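Local coordinates for protein putative rubredoxin reductase (Rhodopseudomonas palustris, PDB 3FG2) that probably passes electrons from NADH through its bound FAD to a ferredoxin that serves the cytochrome P450 CYP199A2, at residues 75-87 with 90-104. Numbering follows the deposited sequence.
With FAD (flavin-adenine dinucleotide), chain B.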
loop_
_atom_site.group_PDB
_atom_site.type_symbol
_atom_site.label_atom_id
_atom_site.label_comp_id
_atom_site.label_asym_id
_atom_site.label_seq_id
_atom_site.Cartn_x
_atom_site.Cartn_y
_atom_site.Cartn_z
ATOM N N ILE A 75 19.827 -12.345 -3.129
ATOM C CA ILE A 75 19.901 -12.928 -4.466
ATOM C C ILE A 75 19.124 -12.150 -5.525
ATOM O O ILE A 75 17.895 -12.056 -5.470
ATOM C CB ILE A 75 19.365 -14.372 -4.471
ATOM C CG1 ILE A 75 20.099 -15.209 -3.425
ATOM C CG2 ILE A 75 19.532 -14.980 -5.858
ATOM C CD1 ILE A 75 19.558 -16.610 -3.295
ATOM N N SER A 76 19.843 -11.613 -6.504
ATOM C CA SER A 76 19.217 -10.860 -7.581
ATOM C C SER A 76 18.579 -11.812 -8.593
ATOM O O SER A 76 19.157 -12.089 -9.644
ATOM C CB SER A 76 20.256 -9.982 -8.277
ATOM O OG SER A 76 19.649 -9.153 -9.251
ATOM N N ASP A 77 17.388 -12.315 -8.268
ATOM C CA ASP A 77 16.674 -13.235 -9.148
ATOM C C ASP A 77 15.164 -13.157 -8.921
ATOM O O ASP A 77 14.671 -12.211 -8.306
ATOM C CB ASP A 77 17.151 -14.668 -8.907
ATOM C CG ASP A 77 17.189 -15.488 -10.182
ATOM O OD1 ASP A 77 18.067 -15.213 -11.027
ATOM O OD2 ASP A 77 16.344 -16.395 -10.346
ATOM N N ARG A 78 14.437 -14.158 -9.411
ATOM C CA ARG A 78 12.983 -14.207 -9.266
ATOM C C ARG A 78 12.487 -15.653 -9.170
ATOM O O ARG A 78 12.945 -16.510 -9.923
ATOM C CB ARG A 78 12.329 -13.527 -10.473
ATOM C CG ARG A 78 10.820 -13.654 -10.533
ATOM C CD ARG A 78 10.283 -13.203 -11.889
ATOM N NE ARG A 78 8.826 -13.328 -11.980
ATOM C CZ ARG A 78 7.961 -12.514 -11.378
ATOM N NH1 ARG A 78 8.400 -11.501 -10.638
ATOM N NH2 ARG A 78 6.656 -12.719 -11.506
ATOM N N MET A 79 11.567 -15.937 -8.250
ATOM C CA MET A 79 11.046 -17.297 -8.151
ATOM C C MET A 79 9.964 -17.444 -9.211
ATOM O O MET A 79 9.211 -16.504 -9.471
ATOM C CB MET A 79 10.465 -17.603 -6.755
ATOM C CG MET A 79 9.066 -17.059 -6.462
ATOM S SD MET A 79 8.007 -18.243 -5.532
ATOM C CE MET A 79 8.623 -18.109 -3.967
ATOM N N VAL A 80 9.904 -18.616 -9.834
ATOM C CA VAL A 80 8.922 -18.878 -10.877
ATOM C C VAL A 80 8.086 -20.116 -10.576
ATOM O O VAL A 80 6.988 -20.274 -11.107
ATOM C CB VAL A 80 9.610 -19.082 -12.234
ATOM C CG1 VAL A 80 10.307 -17.800 -12.661
ATOM C CG2 VAL A 80 10.622 -20.213 -12.135
ATOM N N SER A 81 8.609 -20.987 -9.719
ATOM C CA SER A 81 7.920 -22.220 -9.366
ATOM C C SER A 81 8.278 -22.702 -7.965
ATOM O O SER A 81 9.343 -22.382 -7.441
ATOM C CB SER A 81 8.271 -23.310 -10.383
ATOM O OG SER A 81 7.702 -24.554 -10.014
ATOM N N ILE A 82 7.386 -23.477 -7.363
ATOM C CA ILE A 82 7.625 -24.010 -6.029
ATOM C C ILE A 82 7.390 -25.521 -5.962
ATOM O O ILE A 82 6.290 -26.002 -6.254
ATOM C CB ILE A 82 6.709 -23.350 -4.988
ATOM C CG1 ILE A 82 6.959 -21.844 -4.950
ATOM C CG2 ILE A 82 6.959 -23.970 -3.619
ATOM C CD1 ILE A 82 6.003 -21.109 -4.054
ATOM N N ASP A 83 8.428 -26.264 -5.579
ATOM C CA ASP A 83 8.323 -27.716 -5.456
ATOM C C ASP A 83 8.096 -28.020 -3.985
ATOM O O ASP A 83 9.043 -28.260 -3.240
ATOM C CB ASP A 83 9.613 -28.398 -5.922
ATOM C CG ASP A 83 9.494 -29.918 -5.953
ATOM O OD1 ASP A 83 8.555 -30.466 -5.331
ATOM O OD2 ASP A 83 10.348 -30.566 -6.594
ATOM N N ARG A 84 6.838 -27.993 -3.569
ATOM C CA ARG A 84 6.501 -28.242 -2.179
ATOM C C ARG A 84 6.989 -29.597 -1.693
ATOM O O ARG A 84 7.569 -29.695 -0.611
ATOM C CB ARG A 84 4.991 -28.134 -1.978
ATOM C CG ARG A 84 4.437 -26.740 -2.189
ATOM C CD ARG A 84 2.918 -26.772 -2.248
ATOM N NE ARG A 84 2.327 -27.301 -1.025
ATOM C CZ ARG A 84 1.058 -27.675 -0.914
ATOM N NH1 ARG A 84 0.248 -27.578 -1.959
ATOM N NH2 ARG A 84 0.599 -28.135 0.242
ATOM N N GLU A 85 6.761 -30.639 -2.488
ATOM C CA GLU A 85 7.180 -31.982 -2.101
ATOM C C GLU A 85 8.690 -32.060 -1.889
ATOM O O GLU A 85 9.156 -32.616 -0.897
ATOM C CB GLU A 85 6.744 -33.005 -3.154
ATOM C CG GLU A 85 7.111 -34.447 -2.803
ATOM C CD GLU A 85 6.680 -35.453 -3.868
ATOM O OE1 GLU A 85 7.011 -35.247 -5.059
ATOM O OE2 GLU A 85 6.018 -36.456 -3.513
ATOM N N GLY A 86 9.454 -31.496 -2.818
ATOM C CA GLY A 86 10.900 -31.524 -2.696
ATOM C C GLY A 86 11.433 -30.335 -1.925
ATOM O O GLY A 86 12.647 -30.161 -1.797
ATOM N N ARG A 87 10.514 -29.523 -1.406
ATOM C CA ARG A 87 10.853 -28.326 -0.643
ATOM C C ARG A 87 11.968 -27.543 -1.314
ATOM O O ARG A 87 12.931 -27.125 -0.673
ATOM C CB ARG A 87 11.240 -28.708 0.787
ATOM C CG ARG A 87 10.070 -29.286 1.575
ATOM C CD ARG A 87 10.501 -29.876 2.908
ATOM N NE ARG A 87 11.115 -28.884 3.785
ATOM C CZ ARG A 87 11.472 -29.127 5.042
ATOM N NH1 ARG A 87 11.275 -30.330 5.567
ATOM N NH2 ARG A 87 12.020 -28.169 5.776
ATOM N N LEU A 90 12.292 -22.956 -7.175
ATOM C CA LEU A 90 12.770 -22.884 -8.550
ATOM C C LEU A 90 12.831 -21.435 -9.037
ATOM O O LEU A 90 11.797 -20.808 -9.256
ATOM C CB LEU A 90 11.825 -23.703 -9.431
ATOM C CG LEU A 90 12.279 -24.243 -10.789
ATOM C CD1 LEU A 90 11.250 -25.265 -11.263
ATOM C CD2 LEU A 90 12.442 -23.116 -11.804
ATOM N N LEU A 91 14.038 -20.905 -9.204
ATOM C CA LEU A 91 14.202 -19.530 -9.669
ATOM C C LEU A 91 14.079 -19.458 -11.185
ATOM O O LEU A 91 13.937 -20.481 -11.856
ATOM C CB LEU A 91 15.569 -18.972 -9.257
ATOM C CG LEU A 91 15.965 -18.900 -7.782
ATOM C CD1 LEU A 91 17.274 -18.123 -7.670
ATOM C CD2 LEU A 91 14.878 -18.219 -6.974
ATOM N N ALA A 92 14.149 -18.242 -11.722
ATOM C CA ALA A 92 14.043 -18.027 -13.162
ATOM C C ALA A 92 15.401 -18.162 -13.846
ATOM O O ALA A 92 15.475 -18.454 -15.037
ATOM C CB ALA A 92 13.457 -16.652 -13.438
ATOM N N SER A 93 16.471 -17.944 -13.091
ATOM C CA SER A 93 17.820 -18.052 -13.632
ATOM C C SER A 93 18.122 -19.507 -13.957
ATOM O O SER A 93 19.170 -19.824 -14.524
ATOM C CB SER A 93 18.843 -17.546 -12.614
ATOM O OG SER A 93 18.779 -18.307 -11.418
ATOM N N GLY A 94 17.195 -20.388 -13.591
ATOM C CA GLY A 94 17.379 -21.805 -13.835
ATOM C C GLY A 94 17.848 -22.485 -12.563
ATOM O O GLY A 94 17.673 -23.691 -12.382
ATOM N N THR A 95 18.450 -21.697 -11.676
ATOM C CA THR A 95 18.948 -22.207 -10.407
ATOM C C THR A 95 17.777 -22.729 -9.575
ATOM O O THR A 95 16.613 -22.486 -9.899
ATOM C CB THR A 95 19.680 -21.098 -9.616
ATOM O OG1 THR A 95 20.644 -20.455 -10.463
ATOM C CG2 THR A 95 20.401 -21.690 -8.413
ATOM N N ALA A 96 18.089 -23.459 -8.509
ATOM C CA ALA A 96 17.070 -24.012 -7.626
ATOM C C ALA A 96 17.652 -24.067 -6.226
ATOM O O ALA A 96 18.858 -24.249 -6.061
ATOM C CB ALA A 96 16.667 -25.407 -8.087
ATOM N N ILE A 97 16.804 -23.913 -5.215
ATOM C CA ILE A 97 17.285 -23.934 -3.843
ATOM C C ILE A 97 16.362 -24.706 -2.916
ATOM O O ILE A 97 15.144 -24.675 -3.077
ATOM C CB ILE A 97 17.439 -22.498 -3.302
ATOM C CG1 ILE A 97 18.367 -21.700 -4.217
ATOM C CG2 ILE A 97 17.990 -22.526 -1.883
ATOM C CD1 ILE A 97 18.550 -20.266 -3.797
ATOM N N GLU A 98 16.954 -25.415 -1.956
ATOM C CA GLU A 98 16.172 -26.165 -0.980
ATOM C C GLU A 98 15.883 -25.194 0.152
ATOM O O GLU A 98 16.677 -24.289 0.420
ATOM C CB GLU A 98 16.958 -27.343 -0.412
ATOM C CG GLU A 98 17.353 -28.407 -1.406
ATOM C CD GLU A 98 18.018 -29.588 -0.725
ATOM O OE1 GLU A 98 17.328 -30.309 0.030
ATOM O OE2 GLU A 98 19.234 -29.787 -0.934
ATOM N N TYR A 99 14.755 -25.381 0.822
ATOM C CA TYR A 99 14.410 -24.499 1.916
ATOM C C TYR A 99 13.844 -25.270 3.095
ATOM O O TYR A 99 13.264 -26.347 2.927
ATOM C CB TYR A 99 13.399 -23.439 1.442
ATOM C CG TYR A 99 12.061 -23.990 0.976
ATOM C CD1 TYR A 99 11.128 -24.481 1.888
ATOM C CD2 TYR A 99 11.743 -24.046 -0.380
ATOM C CE1 TYR A 99 9.920 -25.017 1.465
ATOM C CE2 TYR A 99 10.537 -24.580 -0.813
ATOM C CZ TYR A 99 9.634 -25.066 0.114
ATOM O OH TYR A 99 8.452 -25.620 -0.309
ATOM N N GLY A 100 14.045 -24.719 4.290
ATOM C CA GLY A 100 13.506 -25.329 5.489
ATOM C C GLY A 100 12.107 -24.754 5.597
ATOM O O GLY A 100 11.120 -25.476 5.769
ATOM N N HIS A 101 12.033 -23.429 5.486
ATOM C CA HIS A 101 10.764 -22.718 5.526
ATOM C C HIS A 101 10.787 -21.643 4.442
ATOM O O HIS A 101 11.791 -20.942 4.262
ATOM C CB HIS A 101 10.529 -22.085 6.901
ATOM C CG HIS A 101 9.091 -21.757 7.168
ATOM N ND1 HIS A 101 8.460 -20.665 6.614
ATOM C CD2 HIS A 101 8.143 -22.420 7.872
ATOM C CE1 HIS A 101 7.185 -20.670 6.961
ATOM N NE2 HIS A 101 6.966 -21.726 7.723
ATOM N N LEU A 102 9.681 -21.537 3.714
ATOM C CA LEU A 102 9.540 -20.567 2.628
ATOM C C LEU A 102 8.599 -19.425 3.006
ATOM O O LEU A 102 7.465 -19.656 3.433
ATOM C CB LEU A 102 9.012 -21.266 1.367
ATOM C CG LEU A 102 8.647 -20.383 0.169
ATOM C CD1 LEU A 102 9.860 -19.580 -0.264
ATOM C CD2 LEU A 102 8.139 -21.252 -0.981
ATOM N N VAL A 103 9.076 -18.195 2.847
ATOM C CA VAL A 103 8.275 -17.015 3.155
ATOM C C VAL A 103 7.909 -16.274 1.866
ATOM O O VAL A 103 8.783 -15.796 1.139
ATOM C CB VAL A 103 9.040 -16.047 4.095
ATOM C CG1 VAL A 103 8.286 -14.734 4.226
ATOM C CG2 VAL A 103 9.214 -16.681 5.466
ATOM N N LEU A 104 6.612 -16.191 1.584
ATOM C CA LEU A 104 6.127 -15.499 0.390
ATOM C C LEU A 104 5.777 -14.057 0.733
ATOM O O LEU A 104 4.897 -13.800 1.557
ATOM C CB LEU A 104 4.893 -16.203 -0.180
ATOM C CG LEU A 104 5.147 -17.642 -0.633
ATOM C CD1 LEU A 104 3.867 -18.260 -1.175
ATOM C CD2 LEU A 104 6.250 -17.641 -1.697
HETATM P PA FAD B . 6.104 -4.802 -1.849
HETATM O O1A FAD B . 5.325 -4.494 -3.076
HETATM O O2A FAD B . 6.780 -3.834 -1.186
HETATM O O5B FAD B . 7.217 -5.671 -2.459
HETATM C C5B FAD B . 6.988 -6.883 -3.245
HETATM C C4B FAD B . 8.367 -7.197 -3.867
HETATM O O4B FAD B . 8.338 -8.613 -4.289
HETATM C C3B FAD B . 8.726 -6.395 -5.131
HETATM O O3B FAD B . 10.001 -5.835 -5.171
HETATM C C2B FAD B . 8.379 -7.369 -6.223
HETATM O O2B FAD B . 8.977 -7.071 -7.447
HETATM C C1B FAD B . 8.910 -8.643 -5.637
HETATM N N9A FAD B . 8.398 -9.902 -6.185
HETATM C C8A FAD B . 7.123 -10.157 -6.622
HETATM N N7A FAD B . 6.969 -11.396 -7.073
HETATM C C5A FAD B . 8.192 -11.983 -6.928
HETATM C C6A FAD B . 8.677 -13.344 -7.246
HETATM N N6A FAD B . 7.935 -14.293 -7.770
HETATM N N1A FAD B . 10.007 -13.569 -6.950
HETATM C C2A FAD B . 10.819 -12.606 -6.401
HETATM N N3A FAD B . 10.456 -11.341 -6.082
HETATM C C4A FAD B . 9.128 -11.074 -6.364
HETATM N N1 FAD B . 1.607 2.299 2.683
HETATM C C2 FAD B . 1.517 3.070 3.766
HETATM O O2 FAD B . 1.215 2.617 4.829
HETATM N N3 FAD B . 1.779 4.479 3.721
HETATM C C4 FAD B . 2.146 5.108 2.544
HETATM O O4 FAD B . 2.367 6.306 2.545
HETATM C C4X FAD B . 2.253 4.273 1.351
HETATM N N5 FAD B . 2.617 4.831 0.171
HETATM C C5X FAD B . 2.718 4.011 -0.939
HETATM C C6 FAD B . 3.115 4.613 -2.166
HETATM C C7 FAD B . 3.250 3.875 -3.324
HETATM C C7M FAD B . 3.677 4.564 -4.606
HETATM C C8 FAD B . 2.979 2.433 -3.305
HETATM C C8M FAD B . 3.110 1.562 -4.535
HETATM C C9 FAD B . 2.580 1.826 -2.096
HETATM C C9A FAD B . 2.450 2.599 -0.916
HETATM N N10 FAD B . 2.058 2.037 0.370
HETATM C C10 FAD B . 1.962 2.831 1.478
HETATM C "C1'" FAD B . 1.785 0.578 0.418
HETATM C "C2'" FAD B . 3.079 -0.204 0.800
HETATM O "O2'" FAD B . 4.093 0.147 -0.115
HETATM C "C3'" FAD B . 2.762 -1.684 0.740
HETATM O "O3'" FAD B . 1.754 -1.996 1.695
HETATM C "C4'" FAD B . 4.013 -2.492 1.040
HETATM O "O4'" FAD B . 5.059 -2.184 0.081
HETATM C "C5'" FAD B . 3.666 -3.959 0.964
HETATM O "O5'" FAD B . 4.996 -4.763 1.238
HETATM P P FAD B . 5.227 -6.068 0.529
HETATM O O1P FAD B . 6.602 -6.505 1.110
HETATM O O2P FAD B . 4.198 -6.996 0.685
HETATM O O3P FAD B . 5.352 -5.848 -0.915
HETATM O O HOH W 1 6.908 -27.079 0.920
#
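Val80 and Ser81 both face Leu90 in a classic beta bulge, a worked example of how one extra residue shifts the register of an antiparallel hairpin by one. Strands 79-83 and 88-91 form that hairpin, part of a three-stranded sheet packed on the parallel sheet of the FAD-binding, Rossmann-type domain. Among the backbone bonds, Leu90 O is gripped twice, by Val80 N at 3.0 Å, nearly along the C=O axis, and by Ser81 N in the carbonyl plane; Leu90 N returns a bond to Ser81 O.

Polar side-chain bonding gathers at Asp77. Its OD2 accepts from Ser93 N at 3.2 Å through the syn lone pair and from Arg78 N above the carboxylate plane, with a weak bond from Ala92 N. With an alanine here, the amides of Arg78 and Ser93 would probably lose their shared acceptor, and the 92-93 turn would be less firmly tied.

Beside it, the backbone of Met79 pairs with the adenine edge: Met79 N donates to FAD N1A (3.1 Å), while FAD N6A donates to Met79 O. Arg78, extended from CG to NE, lays its guanidinium face over the adenine and forms a salt bridge with Asp34.

Apolar contacts join the hairpin to strand 101-104. Ile82 CD1 meets Leu102 CD2 tip to tip at 3.7 Å, and Met79, bent at chi2 (139°) and chi3, swings CE against Leu104 CD2.

Tyr99, just before that strand, combines both kinds of contact: its ring is sandwiched between Leu102 CB and Arg87 O, which accepts from Tyr99 N at 2.9 Å, and Tyr99 OH donates to a water that bonds in turn to Arg84 O.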